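Local structure of KLLA0F20702p (Kluyveromyces lactis, 5Y5A) at residues A[356-359]-A[360-363]; A[403-406]-A[407-411]; A[301-305]-A[306-310]; A[257-260]-A[261-265]; A[319-322]-A[323-327]. The protein probably takes part in recruiting telomerase to telomeres as an Est1-family protein that binds Cdc13, this chain being its N-terminal, largely helical part. All blocks are in the same frame, centred on the assembly; numbering follows the deposited sequence.

Contact 1 (A[356-359]-A[360-363]); sequences KNIS and MIFQ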
loop_
_atom_site.group_PDB
_atom_site.type_symbol
_atom_site.label_atom_id
_atom_site.label_comp_id
_atom_site.label_asym_id
_atom_site.label_seq_id
_atom_site.Cartn_x
_atom_site.Cartn_y
_atom_site.Cartn_z
ATOM N N LYS A 356 16.902 -14.534 -0.839
ATOM C CA LYS A 356 17.284 -13.219 -0.335
ATOM C C LYS A 356 16.349 -12.096 -0.803
ATOM O O LYS A 356 16.485 -10.945 -0.383
ATOM C CB LYS A 356 18.717 -12.906 -0.755
ATOM C CG LYS A 356 19.779 -13.819 -0.132
ATOM C CD LYS A 356 21.165 -13.441 -0.631
ATOM C CE LYS A 356 22.193 -14.526 -0.314
ATOM N NZ LYS A 356 23.583 -14.088 -0.630
ATOM N N ASN A 357 15.395 -12.428 -1.667
ATOM C CA ASN A 357 14.572 -11.395 -2.280
ATOM C C ASN A 357 13.078 -11.617 -2.079
ATOM O O ASN A 357 12.270 -10.990 -2.745
ATOM C CB ASN A 357 14.897 -11.301 -3.776
ATOM C CG ASN A 357 16.358 -10.933 -4.034
ATOM O OD1 ASN A 357 16.771 -9.805 -3.776
ATOM N ND2 ASN A 357 17.147 -11.891 -4.536
ATOM N N ILE A 358 12.716 -12.484 -1.135
ATOM C CA ILE A 358 11.325 -12.902 -0.971
ATOM C C ILE A 358 10.400 -11.726 -0.640
ATOM O O ILE A 358 9.232 -11.727 -1.016
ATOM C CB ILE A 358 11.198 -13.994 0.127
ATOM C CG1 ILE A 358 9.836 -14.675 0.067
ATOM C CG2 ILE A 358 11.449 -13.417 1.512
ATOM C CD1 ILE A 358 9.552 -15.401 -1.235
ATOM N N SER A 359 10.933 -10.708 0.023
ATOM C CA SER A 359 10.122 -9.566 0.403
ATOM C C SER A 359 9.626 -8.805 -0.830
ATOM O O SER A 359 8.502 -8.304 -0.847
ATOM C CB SER A 359 10.911 -8.637 1.320
ATOM O OG SER A 359 10.214 -7.421 1.514
ATOM N N MET A 360 10.461 -8.735 -1.862
ATOM C CA MET A 360 10.083 -8.079 -3.111
ATOM C C MET A 360 9.119 -8.969 -3.902
ATOM O O MET A 360 8.247 -8.480 -4.635
ATOM C CB MET A 360 11.334 -7.741 -3.948
ATOM C CG MET A 360 11.026 -7.019 -5.267
ATOM S SD MET A 360 10.161 -5.426 -5.035
ATOM C CE MET A 360 11.477 -4.508 -4.248
ATOM N N ILE A 361 9.262 -10.280 -3.750
ATOM C CA ILE A 361 8.372 -11.201 -4.453
ATOM C C ILE A 361 6.978 -11.092 -3.865
ATOM O O ILE A 361 5.970 -11.126 -4.574
ATOM C CB ILE A 361 8.888 -12.655 -4.373
ATOM C CG1 ILE A 361 10.142 -12.803 -5.245
ATOM C CG2 ILE A 361 7.804 -13.628 -4.804
ATOM C CD1 ILE A 361 10.929 -14.075 -5.011
ATOM N N PHE A 362 6.941 -10.927 -2.552
ATOM C CA PHE A 362 5.707 -10.717 -1.825
ATOM C C PHE A 362 5.019 -9.452 -2.340
ATOM O O PHE A 362 3.821 -9.453 -2.632
ATOM C CB PHE A 362 6.028 -10.619 -0.331
ATOM C CG PHE A 362 4.823 -10.556 0.564
ATOM C CD1 PHE A 362 4.207 -11.712 1.003
ATOM C CD2 PHE A 362 4.336 -9.338 1.010
ATOM C CE1 PHE A 362 3.104 -11.661 1.846
ATOM C CE2 PHE A 362 3.237 -9.284 1.859
ATOM C CZ PHE A 362 2.624 -10.446 2.272
ATOM N N GLN A 363 5.782 -8.371 -2.455
ATOM C CA GLN A 363 5.228 -7.112 -2.950
ATOM C C GLN A 363 4.682 -7.276 -4.364
ATOM O O GLN A 363 3.605 -6.780 -4.678
ATOM C CB GLN A 363 6.280 -5.999 -2.922
ATOM C CG GLN A 363 5.680 -4.623 -3.200
ATOM C CD GLN A 363 6.660 -3.496 -2.960
ATOM O OE1 GLN A 363 6.745 -2.958 -1.852
ATOM N NE2 GLN A 363 7.409 -3.131 -3.998
#
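Asn357, in a kinked stretch of helix 339-379, offers its carbonyl O to two amides of the next turn. Ile361 N reaches this O at 3.2 Å and lies in the carbonyl plane, whereas the bond from Met360 N is weak. Phe362 N then binds Ile358 O at 2.9 Å, and Gln363 N binds Ser359 O less closely, tilted 32° from the carbonyl plane. Among the side chains, Ile358 brings its CD1 tip to 4.2 Å from Ile361 CB. Ile361 holds CG1 beside its own backbone N (chi1 -71°), which lays that branch along the Asn357 carbonyl, CG1 to O 3.8 Å. Phe362 meets the earlier turn through CB alone, 3.4 Å from Ser359 O; with CG anti to its N (chi1 -173°) the ring swings off to helices 421-433 and 483-487. In the second shell, Asn357 ND2 bonds to Arg353 O and its OD1 accepts from Arg306 NH2, while Gln363 NE2 reaches Asn253 OD1. Backbone bonds therefore carry the contact here, and the side chains are largely turned to helices 306-315, 421-433 and 483-487, so that their packing and polar groups serve to join this helix to its neighbours.

Contact 2 (A[403-406]-A[407-411]); sequences THLI and DKVIM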
loop_
_atom_site.group_PDB
_atom_site.type_symbol
_atom_site.label_atom_id
_atom_site.label_comp_id
_atom_site.label_asym_id
_atom_site.label_seq_id
_atom_site.Cartn_x
_atom_site.Cartn_y
_atom_site.Cartn_z
ATOM N N THR A 403 0.885 -20.113 -9.767
ATOM C CA THR A 403 1.366 -21.488 -9.820
ATOM C C THR A 403 2.887 -21.538 -9.857
ATOM O O THR A 403 3.497 -22.467 -9.331
ATOM C CB THR A 403 0.794 -22.246 -11.031
ATOM O OG1 THR A 403 1.200 -21.601 -12.240
ATOM C CG2 THR A 403 -0.711 -22.256 -10.966
ATOM N N HIS A 404 3.504 -20.538 -10.471
ATOM C CA HIS A 404 4.961 -20.443 -10.446
ATOM C C HIS A 404 5.445 -20.220 -9.005
ATOM O O HIS A 404 6.351 -20.911 -8.536
ATOM C CB HIS A 404 5.451 -19.318 -11.361
ATOM C CG HIS A 404 6.934 -19.285 -11.532
ATOM N ND1 HIS A 404 7.628 -20.263 -12.211
ATOM C CD2 HIS A 404 7.861 -18.393 -11.109
ATOM C CE1 HIS A 404 8.917 -19.976 -12.201
ATOM N NE2 HIS A 404 9.083 -18.843 -11.541
ATOM N N LEU A 405 4.823 -19.271 -8.309
ATOM C CA LEU A 405 5.101 -19.037 -6.891
ATOM C C LEU A 405 4.926 -20.294 -6.057
ATOM O O LEU A 405 5.762 -20.620 -5.235
ATOM C CB LEU A 405 4.187 -17.956 -6.324
ATOM C CG LEU A 405 4.610 -16.505 -6.499
ATOM C CD1 LEU A 405 3.755 -15.611 -5.615
ATOM C CD2 LEU A 405 6.086 -16.368 -6.174
ATOM N N ILE A 406 3.802 -20.973 -6.247
ATOM C CA ILE A 406 3.516 -22.177 -5.485
ATOM C C ILE A 406 4.505 -23.296 -5.823
ATOM O O ILE A 406 5.150 -23.851 -4.938
ATOM C CB ILE A 406 2.082 -22.664 -5.741
ATOM C CG1 ILE A 406 1.089 -21.619 -5.232
ATOM C CG2 ILE A 406 1.860 -24.026 -5.071
ATOM C CD1 ILE A 406 -0.294 -21.733 -5.818
ATOM N N ASP A 407 4.634 -23.610 -7.109
ATOM C CA ASP A 407 5.459 -24.736 -7.529
ATOM C C ASP A 407 6.938 -24.527 -7.216
ATOM O O ASP A 407 7.592 -25.439 -6.733
ATOM C CB ASP A 407 5.291 -25.011 -9.030
ATOM C CG ASP A 407 3.872 -25.441 -9.399
ATOM O OD1 ASP A 407 3.044 -25.653 -8.487
ATOM O OD2 ASP A 407 3.579 -25.564 -10.605
ATOM N N LYS A 408 7.483 -23.340 -7.478
ATOM C CA LYS A 408 8.938 -23.196 -7.375
ATOM C C LYS A 408 9.393 -22.558 -6.069
ATOM O O LYS A 408 10.584 -22.592 -5.753
ATOM C CB LYS A 408 9.494 -22.385 -8.557
ATOM C CG LYS A 408 9.022 -22.838 -9.934
ATOM C CD LYS A 408 9.460 -24.251 -10.257
ATOM C CE LYS A 408 8.950 -24.663 -11.626
ATOM N NZ LYS A 408 9.171 -26.108 -11.878
ATOM N N VAL A 409 8.473 -21.982 -5.300
ATOM C CA VAL A 409 8.912 -21.281 -4.093
ATOM C C VAL A 409 8.270 -21.829 -2.817
ATOM O O VAL A 409 8.962 -22.390 -1.972
ATOM C CB VAL A 409 8.643 -19.752 -4.183
ATOM C CG1 VAL A 409 9.215 -19.052 -2.971
ATOM C CG2 VAL A 409 9.251 -19.174 -5.454
ATOM N N ILE A 410 6.959 -21.670 -2.680
ATOM C CA ILE A 410 6.272 -22.071 -1.457
ATOM C C ILE A 410 6.423 -23.575 -1.209
ATOM O O ILE A 410 6.623 -23.995 -0.070
ATOM C CB ILE A 410 4.773 -21.689 -1.494
ATOM C CG1 ILE A 410 4.607 -20.191 -1.794
ATOM C CG2 ILE A 410 4.107 -22.029 -0.175
ATOM C CD1 ILE A 410 3.143 -19.732 -1.945
ATOM N N MET A 411 6.367 -24.380 -2.271
ATOM C CA MET A 411 6.544 -25.829 -2.131
ATOM C C MET A 411 7.925 -26.184 -1.593
ATOM O O MET A 411 8.094 -27.224 -0.949
ATOM C CB MET A 411 6.314 -26.546 -3.469
ATOM C CG MET A 411 4.849 -26.747 -3.836
ATOM S SD MET A 411 3.996 -27.894 -2.748
ATOM C CE MET A 411 4.622 -29.457 -3.361
#
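His404 and Lys408, one turn apart, meet because of how each side chain leaves the backbone: the histidine CG lies anti to its N (chi1 -172°), while the lysine keeps CG beside its own N and bends again at chi2 (-63°). The two side chains cross at about a right angle. Lys408 CB sits over one face of the imidazole, and CG comes 3.7 Å from His404 CE1. The ring does not turn freely, since NE2 is hydrogen-bonded to Phe347 O. Asp407 also folds back toward the preceding turn, its CG 3.0 Å from Thr403 O. The carboxylate oxygens and that carbonyl, all acceptors, form no hydrogen bond; OD1 finds its partner at Ser452 OG instead.

The backbone starts with ordinary helical bonds, Asp407 N to Thr403 O at 2.7 Å and Lys408 N to His404 O, and then widens into a pi-type turn at the C-terminal end of helix 385-410. There Ile410 N reaches back five residues to Leu405 O at 3.0 Å, nearly along the C=O axis, and Met411 N does the same to Ile406 O. Val409 N makes a weak bond to Leu405 O as well. Apolar branches meet at both spacings: four residues apart, Leu405 CD2 lies 4.3 Å from Val409 CG2 and Ile406 offers CG1 to Ile410 CD1, while across the wider spacing Ile406 CG2 approaches Met411 CG at 4.2 Å. Met429 of helix 421-433 packs on both Leu405 and Ile406, and Ile350 and Tyr354 of helix 339-379 lie against Val409.

Contact 3 (A[301-305]-A[306-310]); sequences ETIKK and RIINM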
loop_
_atom_site.group_PDB
_atom_site.type_symbol
_atom_site.label_atom_id
_atom_site.label_comp_id
_atom_site.label_asym_id
_atom_site.label_seq_id
_atom_site.Cartn_x
_atom_site.Cartn_y
_atom_site.Cartn_z
ATOM N N GLU A 301 22.114 -6.945 -16.955
ATOM C CA GLU A 301 21.572 -8.284 -16.704
ATOM C C GLU A 301 22.639 -9.368 -16.500
ATOM O O GLU A 301 22.349 -10.420 -15.925
ATOM C CB GLU A 301 20.639 -8.699 -17.847
ATOM C CG GLU A 301 19.226 -8.145 -17.715
ATOM C CD GLU A 301 18.403 -8.329 -18.975
ATOM O OE1 GLU A 301 18.864 -9.020 -19.904
ATOM O OE2 GLU A 301 17.284 -7.780 -19.040
ATOM N N THR A 302 23.864 -9.115 -16.958
ATOM C CA THR A 302 24.931 -10.108 -16.845
ATOM C C THR A 302 25.432 -10.257 -15.403
ATOM O O THR A 302 25.808 -11.350 -14.981
ATOM C CB THR A 302 26.123 -9.766 -17.764
ATOM O OG1 THR A 302 26.735 -8.541 -17.339
ATOM C CG2 THR A 302 25.657 -9.632 -19.205
ATOM N N ILE A 303 25.433 -9.155 -14.659
ATOM C CA ILE A 303 25.789 -9.168 -13.241
ATOM C C ILE A 303 24.738 -9.922 -12.417
ATOM O O ILE A 303 23.541 -9.822 -12.689
ATOM C CB ILE A 303 25.930 -7.735 -12.692
ATOM C CG1 ILE A 303 26.737 -6.871 -13.660
ATOM C CG2 ILE A 303 26.567 -7.745 -11.317
ATOM C CD1 ILE A 303 26.733 -5.403 -13.308
ATOM N N LYS A 304 25.178 -10.681 -11.416
ATOM C CA LYS A 304 24.244 -11.412 -10.562
ATOM C C LYS A 304 24.464 -11.123 -9.082
ATOM O O LYS A 304 24.268 -11.997 -8.231
ATOM C CB LYS A 304 24.341 -12.915 -10.822
ATOM C CG LYS A 304 24.015 -13.287 -12.255
ATOM C CD LYS A 304 23.787 -14.770 -12.418
ATOM C CE LYS A 304 23.372 -15.085 -13.843
ATOM N NZ LYS A 304 22.742 -16.426 -13.954
ATOM N N LYS A 305 24.878 -9.893 -8.784
ATOM C CA LYS A 305 24.806 -9.373 -7.428
ATOM C C LYS A 305 23.340 -9.306 -7.025
ATOM O O LYS A 305 22.476 -9.005 -7.854
ATOM C CB LYS A 305 25.439 -7.991 -7.329
ATOM C CG LYS A 305 26.869 -7.916 -7.809
ATOM C CD LYS A 305 27.303 -6.466 -7.911
ATOM C CE LYS A 305 28.695 -6.335 -8.502
ATOM N NZ LYS A 305 29.085 -4.907 -8.628
ATOM N N ARG A 306 23.076 -9.585 -5.759
ATOM C CA ARG A 306 21.739 -9.582 -5.196
ATOM C C ARG A 306 20.966 -8.333 -5.524
ATOM O O ARG A 306 19.778 -8.372 -5.752
ATOM C CB ARG A 306 21.820 -9.694 -3.675
ATOM C CG ARG A 306 20.498 -9.990 -2.967
ATOM C CD ARG A 306 19.757 -8.718 -2.628
ATOM N NE ARG A 306 19.715 -8.448 -1.204
ATOM C CZ ARG A 306 18.605 -8.121 -0.552
ATOM N NH1 ARG A 306 18.638 -7.890 0.745
ATOM N NH2 ARG A 306 17.456 -8.028 -1.194
ATOM N N ILE A 307 21.657 -7.219 -5.524
ATOM C CA ILE A 307 21.027 -5.927 -5.764
ATOM C C ILE A 307 20.415 -5.894 -7.166
ATOM O O ILE A 307 19.378 -5.271 -7.387
ATOM C CB ILE A 307 22.028 -4.758 -5.592
ATOM C CG1 ILE A 307 21.286 -3.420 -5.579
ATOM C CG2 ILE A 307 23.087 -4.772 -6.680
ATOM C CD1 ILE A 307 20.373 -3.233 -4.381
ATOM N N ILE A 308 21.047 -6.593 -8.102
ATOM C CA ILE A 308 20.550 -6.672 -9.465
ATOM C C ILE A 308 19.361 -7.626 -9.559
ATOM O O ILE A 308 18.379 -7.326 -10.239
ATOM C CB ILE A 308 21.652 -7.129 -10.434
ATOM C CG1 ILE A 308 22.881 -6.229 -10.297
ATOM C CG2 ILE A 308 21.136 -7.140 -11.863
ATOM C CD1 ILE A 308 22.589 -4.761 -10.518
ATOM N N ASN A 309 19.452 -8.770 -8.879
ATOM C CA ASN A 309 18.350 -9.729 -8.853
ATOM C C ASN A 309 17.115 -9.051 -8.279
ATOM O O ASN A 309 16.015 -9.163 -8.823
ATOM C CB ASN A 309 18.698 -10.982 -8.025
ATOM C CG ASN A 309 19.959 -11.678 -8.497
ATOM O OD1 ASN A 309 20.228 -11.772 -9.690
ATOM N ND2 ASN A 309 20.741 -12.178 -7.549
ATOM N N MET A 310 17.311 -8.333 -7.180
ATOM C CA MET A 310 16.222 -7.593 -6.553
ATOM C C MET A 310 15.611 -6.553 -7.496
ATOM O O MET A 310 14.396 -6.444 -7.588
ATOM C CB MET A 310 16.699 -6.902 -5.273
ATOM C CG MET A 310 15.582 -6.140 -4.550
ATOM S SD MET A 310 15.921 -5.871 -2.802
ATOM C CE MET A 310 17.551 -5.141 -2.888
#
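Ile303 and Ile308 cross obliquely, the CG2 branch of the first resting 4.1 Å from CG1 of the second. Ile308 is turned toward the incoming loop, CG1 beside its own backbone N (chi1 -54°), which also sets its CG2 at 3.7 Å from Ile303 O. A second, more exposed apolar touch joins Lys305 CB to Ile307 CG2 at 4.0 Å, while the extended lysine chain runs away from the helix. These contacts fold the loop after helix 285-298 onto the first turn of helix 306-315, with Lys305 at the N-cap position. It is the backbone of Lys305 that starts the helix: its carbonyl O accepts from Asn309 N at 3.2 Å, in the carbonyl plane, and from Ile308 N at 2.8 Å, which approaches from above that plane, 49° out of it. The Asn309 amide turns back over the same end of the helix, ND2 coming within 3.6 Å of Lys304 O, and its OD1 accepts a hydrogen bond from Lys349 NZ. Farther back in the loop, Glu301 is tied to Arg338 by a salt bridge and to Tyr316 and His341 by hydrogen bonds.

Contact 4 (A[257-260]-A[261-265]); sequences QFVR and SSLSR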
loop_
_atom_site.group_PDB
_atom_site.type_symbol
_atom_site.label_atom_id
_atom_site.label_comp_id
_atom_site.label_asym_id
_atom_site.label_seq_id
_atom_site.Cartn_x
_atom_site.Cartn_y
_atom_site.Cartn_z
ATOM N N GLN A 257 2.693 1.253 -4.377
ATOM C CA GLN A 257 2.083 2.257 -3.513
ATOM C C GLN A 257 0.933 2.969 -4.225
ATOM O O GLN A 257 -0.093 3.277 -3.611
ATOM C CB GLN A 257 3.137 3.262 -3.052
ATOM C CG GLN A 257 4.186 2.656 -2.120
ATOM C CD GLN A 257 3.646 2.371 -0.723
ATOM O OE1 GLN A 257 2.783 3.092 -0.212
ATOM N NE2 GLN A 257 4.153 1.320 -0.103
ATOM N N PHE A 258 1.102 3.228 -5.519
ATOM C CA PHE A 258 0.021 3.827 -6.302
ATOM C C PHE A 258 -1.201 2.909 -6.353
ATOM O O PHE A 258 -2.338 3.375 -6.305
ATOM C CB PHE A 258 0.486 4.159 -7.728
ATOM C CG PHE A 258 1.533 5.249 -7.792
ATOM C CD1 PHE A 258 1.678 6.159 -6.751
ATOM C CD2 PHE A 258 2.377 5.358 -8.892
ATOM C CE1 PHE A 258 2.642 7.170 -6.807
ATOM C CE2 PHE A 258 3.344 6.362 -8.955
ATOM C CZ PHE A 258 3.477 7.266 -7.908
ATOM N N VAL A 259 -0.963 1.604 -6.456
ATOM C CA VAL A 259 -2.056 0.639 -6.500
ATOM C C VAL A 259 -2.757 0.587 -5.149
ATOM O O VAL A 259 -3.977 0.585 -5.083
ATOM C CB VAL A 259 -1.554 -0.766 -6.885
ATOM C CG1 VAL A 259 -2.622 -1.812 -6.600
ATOM C CG2 VAL A 259 -1.162 -0.791 -8.359
ATOM N N ARG A 260 -1.978 0.570 -4.067
ATOM C CA ARG A 260 -2.556 0.594 -2.723
ATOM C C ARG A 260 -3.408 1.855 -2.499
ATOM O O ARG A 260 -4.377 1.836 -1.742
ATOM C CB ARG A 260 -1.460 0.518 -1.655
ATOM C CG ARG A 260 -0.669 -0.802 -1.611
ATOM C CD ARG A 260 -1.551 -1.996 -1.236
ATOM N NE ARG A 260 -2.331 -1.763 -0.024
ATOM C CZ ARG A 260 -1.920 -2.062 1.207
ATOM N NH1 ARG A 260 -0.724 -2.607 1.399
ATOM N NH2 ARG A 260 -2.711 -1.819 2.250
ATOM N N SER A 261 -3.035 2.947 -3.160
ATOM C CA SER A 261 -3.680 4.229 -2.926
ATOM C C SER A 261 -4.995 4.299 -3.685
ATOM O O SER A 261 -5.874 5.079 -3.343
ATOM C CB SER A 261 -2.769 5.385 -3.347
ATOM O OG SER A 261 -2.887 5.627 -4.738
ATOM N N SER A 262 -5.108 3.475 -4.722
ATOM C CA SER A 262 -6.289 3.460 -5.569
ATOM C C SER A 262 -7.325 2.480 -5.068
ATOM O O SER A 262 -8.481 2.575 -5.439
ATOM C CB SER A 262 -5.925 3.087 -7.008
ATOM O OG SER A 262 -4.901 3.914 -7.511
ATOM N N LEU A 263 -6.897 1.525 -4.247
ATOM C CA LEU A 263 -7.746 0.397 -3.858
ATOM C C LEU A 263 -7.999 0.299 -2.348
ATOM O O LEU A 263 -8.581 -0.679 -1.876
ATOM C CB LEU A 263 -7.120 -0.911 -4.345
ATOM C CG LEU A 263 -6.882 -1.053 -5.847
ATOM C CD1 LEU A 263 -6.182 -2.366 -6.109
ATOM C CD2 LEU A 263 -8.207 -1.007 -6.572
ATOM N N SER A 264 -7.553 1.290 -1.584
ATOM C CA SER A 264 -7.836 1.289 -0.157
ATOM C C SER A 264 -9.295 1.686 0.031
ATOM O O SER A 264 -9.912 2.214 -0.891
ATOM C CB SER A 264 -6.891 2.231 0.600
ATOM O OG SER A 264 -7.138 3.591 0.287
ATOM N N ARG A 265 -9.844 1.443 1.217
ATOM C CA ARG A 265 -11.265 1.678 1.444
ATOM C C ARG A 265 -11.658 3.142 1.200
ATOM O O ARG A 265 -12.779 3.425 0.759
ATOM C CB ARG A 265 -11.667 1.241 2.863
ATOM C CG ARG A 265 -13.194 1.277 3.098
ATOM C CD ARG A 265 -13.620 0.387 4.270
ATOM N NE ARG A 265 -12.935 0.758 5.503
ATOM C CZ ARG A 265 -13.406 1.634 6.377
ATOM N NH1 ARG A 265 -14.582 2.214 6.165
ATOM N NH2 ARG A 265 -12.708 1.920 7.472
#
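Between Gln257 and Leu263 the last turns of helix 251-263 lose regularity, with Ser261 N bonded to Gln257 O at 3.0 Å, Ser262 N reaching back just three residues to Val259 O, and Leu263 N making only a weak bond to that same oxygen. Two serine hydroxyls add bonds where the backbone bonding is poor. Ser261 OG, set between its own N and carbonyl carbon (chi1 84°), donates to Phe258 O at 2.8 Å; Ser262 OG, beside its own N (chi1 -53°), donates to the same oxygen at 2.9 Å. They come from opposite faces of the carbonyl plane, the Ser262 hydroxyl more nearly end-on and the Ser261 hydroxyl more from the flank. An alanine in place of Ser261 would strip one hydroxyl from Phe258 O and is likely to leave this buried carbonyl held chiefly from the Ser262 side.

The helix belongs to the region related to TPR proteins and is wedged among others: Phe238 of helix 235-247 packs on Gln257, Arg260 and Ser261, and Met374 of helix 339-379 on Val259 and Ser262. On the latter side Val259 and Leu263 run side by side in the same direction, CG1 of the valine 3.6 Å from CD1 of the leucine. Arg260 NH1 bonds to Met487 O and Tyr256 OH. Just past the helix end, Arg265 makes a salt bridge to Glu490 and a hydrogen bond from NH1 to the backbone of the bound peptide.

Contact 5 (A[319-322]-A[323-327]); sequences PLIG and SHIFP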
loop_
_atom_site.group_PDB
_atom_site.type_symbol
_atom_site.label_atom_id
_atom_site.label_comp_id
_atom_site.label_asym_id
_atom_site.label_seq_id
_atom_site.Cartn_x
_atom_site.Cartn_y
_atom_site.Cartn_z
ATOM N N PRO A 319 6.438 -4.079 -17.000
ATOM C CA PRO A 319 5.967 -4.144 -18.390
ATOM C C PRO A 319 4.916 -5.223 -18.645
ATOM O O PRO A 319 4.155 -5.103 -19.604
ATOM C CB PRO A 319 7.243 -4.460 -19.178
ATOM C CG PRO A 319 8.339 -3.926 -18.337
ATOM C CD PRO A 319 7.903 -4.217 -16.926
ATOM N N LEU A 320 4.880 -6.260 -17.812
ATOM C CA LEU A 320 3.921 -7.337 -18.009
ATOM C C LEU A 320 2.535 -6.853 -17.613
ATOM O O LEU A 320 1.558 -7.064 -18.331
ATOM C CB LEU A 320 4.318 -8.573 -17.199
ATOM C CG LEU A 320 5.752 -9.017 -17.506
ATOM C CD1 LEU A 320 6.186 -10.149 -16.584
ATOM C CD2 LEU A 320 5.874 -9.441 -18.967
ATOM N N ILE A 321 2.466 -6.197 -16.463
ATOM C CA ILE A 321 1.234 -5.573 -16.017
ATOM C C ILE A 321 0.829 -4.454 -16.982
ATOM O O ILE A 321 -0.331 -4.357 -17.392
ATOM C CB ILE A 321 1.394 -5.030 -14.597
ATOM C CG1 ILE A 321 1.536 -6.203 -13.625
ATOM C CG2 ILE A 321 0.201 -4.160 -14.221
ATOM C CD1 ILE A 321 1.879 -5.788 -12.195
ATOM N N GLY A 322 1.801 -3.627 -17.360
ATOM C CA GLY A 322 1.561 -2.527 -18.283
ATOM C C GLY A 322 0.926 -2.976 -19.587
ATOM O O GLY A 322 -0.038 -2.370 -20.060
ATOM N N SER A 323 1.457 -4.052 -20.158
ATOM C CA SER A 323 0.985 -4.531 -21.451
ATOM C C SER A 323 -0.438 -5.098 -21.395
ATOM O O SER A 323 -1.143 -5.099 -22.400
ATOM C CB SER A 323 1.939 -5.582 -22.005
ATOM O OG SER A 323 1.829 -6.801 -21.290
ATOM N N HIS A 324 -0.866 -5.577 -20.233
ATOM C CA HIS A 324 -2.240 -6.056 -20.100
ATOM C C HIS A 324 -3.222 -4.901 -19.911
ATOM O O HIS A 324 -4.282 -4.866 -20.543
ATOM C CB HIS A 324 -2.360 -7.046 -18.941
ATOM C CG HIS A 324 -1.944 -8.438 -19.301
ATOM N ND1 HIS A 324 -0.727 -8.972 -18.937
ATOM C CD2 HIS A 324 -2.579 -9.396 -20.012
ATOM C CE1 HIS A 324 -0.634 -10.206 -19.400
ATOM N NE2 HIS A 324 -1.744 -10.487 -20.057
ATOM N N ILE A 325 -2.872 -3.954 -19.049
ATOM C CA ILE A 325 -3.748 -2.813 -18.802
ATOM C C ILE A 325 -3.696 -1.797 -19.946
ATOM O O ILE A 325 -4.729 -1.328 -20.406
ATOM C CB ILE A 325 -3.399 -2.120 -17.473
ATOM C CG1 ILE A 325 -3.453 -3.143 -16.329
ATOM C CG2 ILE A 325 -4.357 -0.966 -17.203
ATOM C CD1 ILE A 325 -3.437 -2.518 -14.935
ATOM N N PHE A 326 -2.492 -1.484 -20.413
ATOM C CA PHE A 326 -2.297 -0.486 -21.460
ATOM C C PHE A 326 -1.608 -1.080 -22.691
ATOM O O PHE A 326 -0.465 -0.723 -22.989
ATOM C CB PHE A 326 -1.457 0.684 -20.924
ATOM C CG PHE A 326 -1.989 1.291 -19.650
ATOM C CD1 PHE A 326 -3.053 2.192 -19.680
ATOM C CD2 PHE A 326 -1.413 0.984 -18.426
ATOM C CE1 PHE A 326 -3.543 2.764 -18.515
ATOM C CE2 PHE A 326 -1.896 1.558 -17.258
ATOM C CZ PHE A 326 -2.967 2.452 -17.304
ATOM N N PRO A 327 -2.296 -1.981 -23.413
ATOM C CA PRO A 327 -1.651 -2.736 -24.498
ATOM C C PRO A 327 -1.011 -1.859 -25.577
ATOM O O PRO A 327 0.082 -2.185 -26.049
ATOM C CB PRO A 327 -2.807 -3.560 -25.088
ATOM C CG PRO A 327 -4.049 -2.820 -24.701
ATOM C CD PRO A 327 -3.738 -2.275 -23.326
#
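Leu320 O is the tightly held point of this short helix, gripped by two side chains of the following turn. Ser323 OG donates to it at 3.0 Å and His324 ND1 at 3.0 Å, the two arriving from opposite faces of the carbonyl plane. The imidazole is swung back by its first torsion (chi1 -82°), CG beside its own N, and the oxygen lies 21° out of the ring plane. Phe394 stacks on this ring and Phe397 meets it too. Without the imidazole, as with an alanine here, Leu320 O is likely to lose one of its two side-chain donors, and Phe394 and Phe397 the ring they pack against.

On the buried side, Ile321 and Ile325 lie side by side, CG2 to CD1 4.1 Å, and Ile325 CG2 lies over one face of the Phe326 ring, 3.5 Å above its plane and displaced toward the rim. Phe275 of helix 271-279 closes on both Ile325 and Phe326. The other end is looser: Pro327 is exposed, its N 4.1 Å from Gly322 O. Phe326 N makes a short bond of 2.6 Å to Gly322 O, yet Phe326 is the first residue to leave helical backbone angles. Pro327 has no amide hydrogen to continue the pattern, consistent with the helix ending here, and the two side-chain donors to Leu320 O probably steady its last turn.

How the contacts relate
From the N terminus the order is contact 4 (257-265), contact 3 (301-310), contact 5 (319-327), contact 1 (356-363) and contact 2 (403-411). Each joins adjoining segments, so none closes a long loop, and they run in series without nesting or crossing. Contact 1, on the long helix 339-379, touches two of the others: Ile361 CG2 packs on Leu405 CD2 of contact 2 at 3.5 Å, and on the contact 3 side Asn357 lies against Met310 in helix 306-315. Contacts 4 and 5 stand apart, with nearest atoms about 7 Å from each other, but both helices pack on helix 339-379 and on Phe275 of helix 271-279.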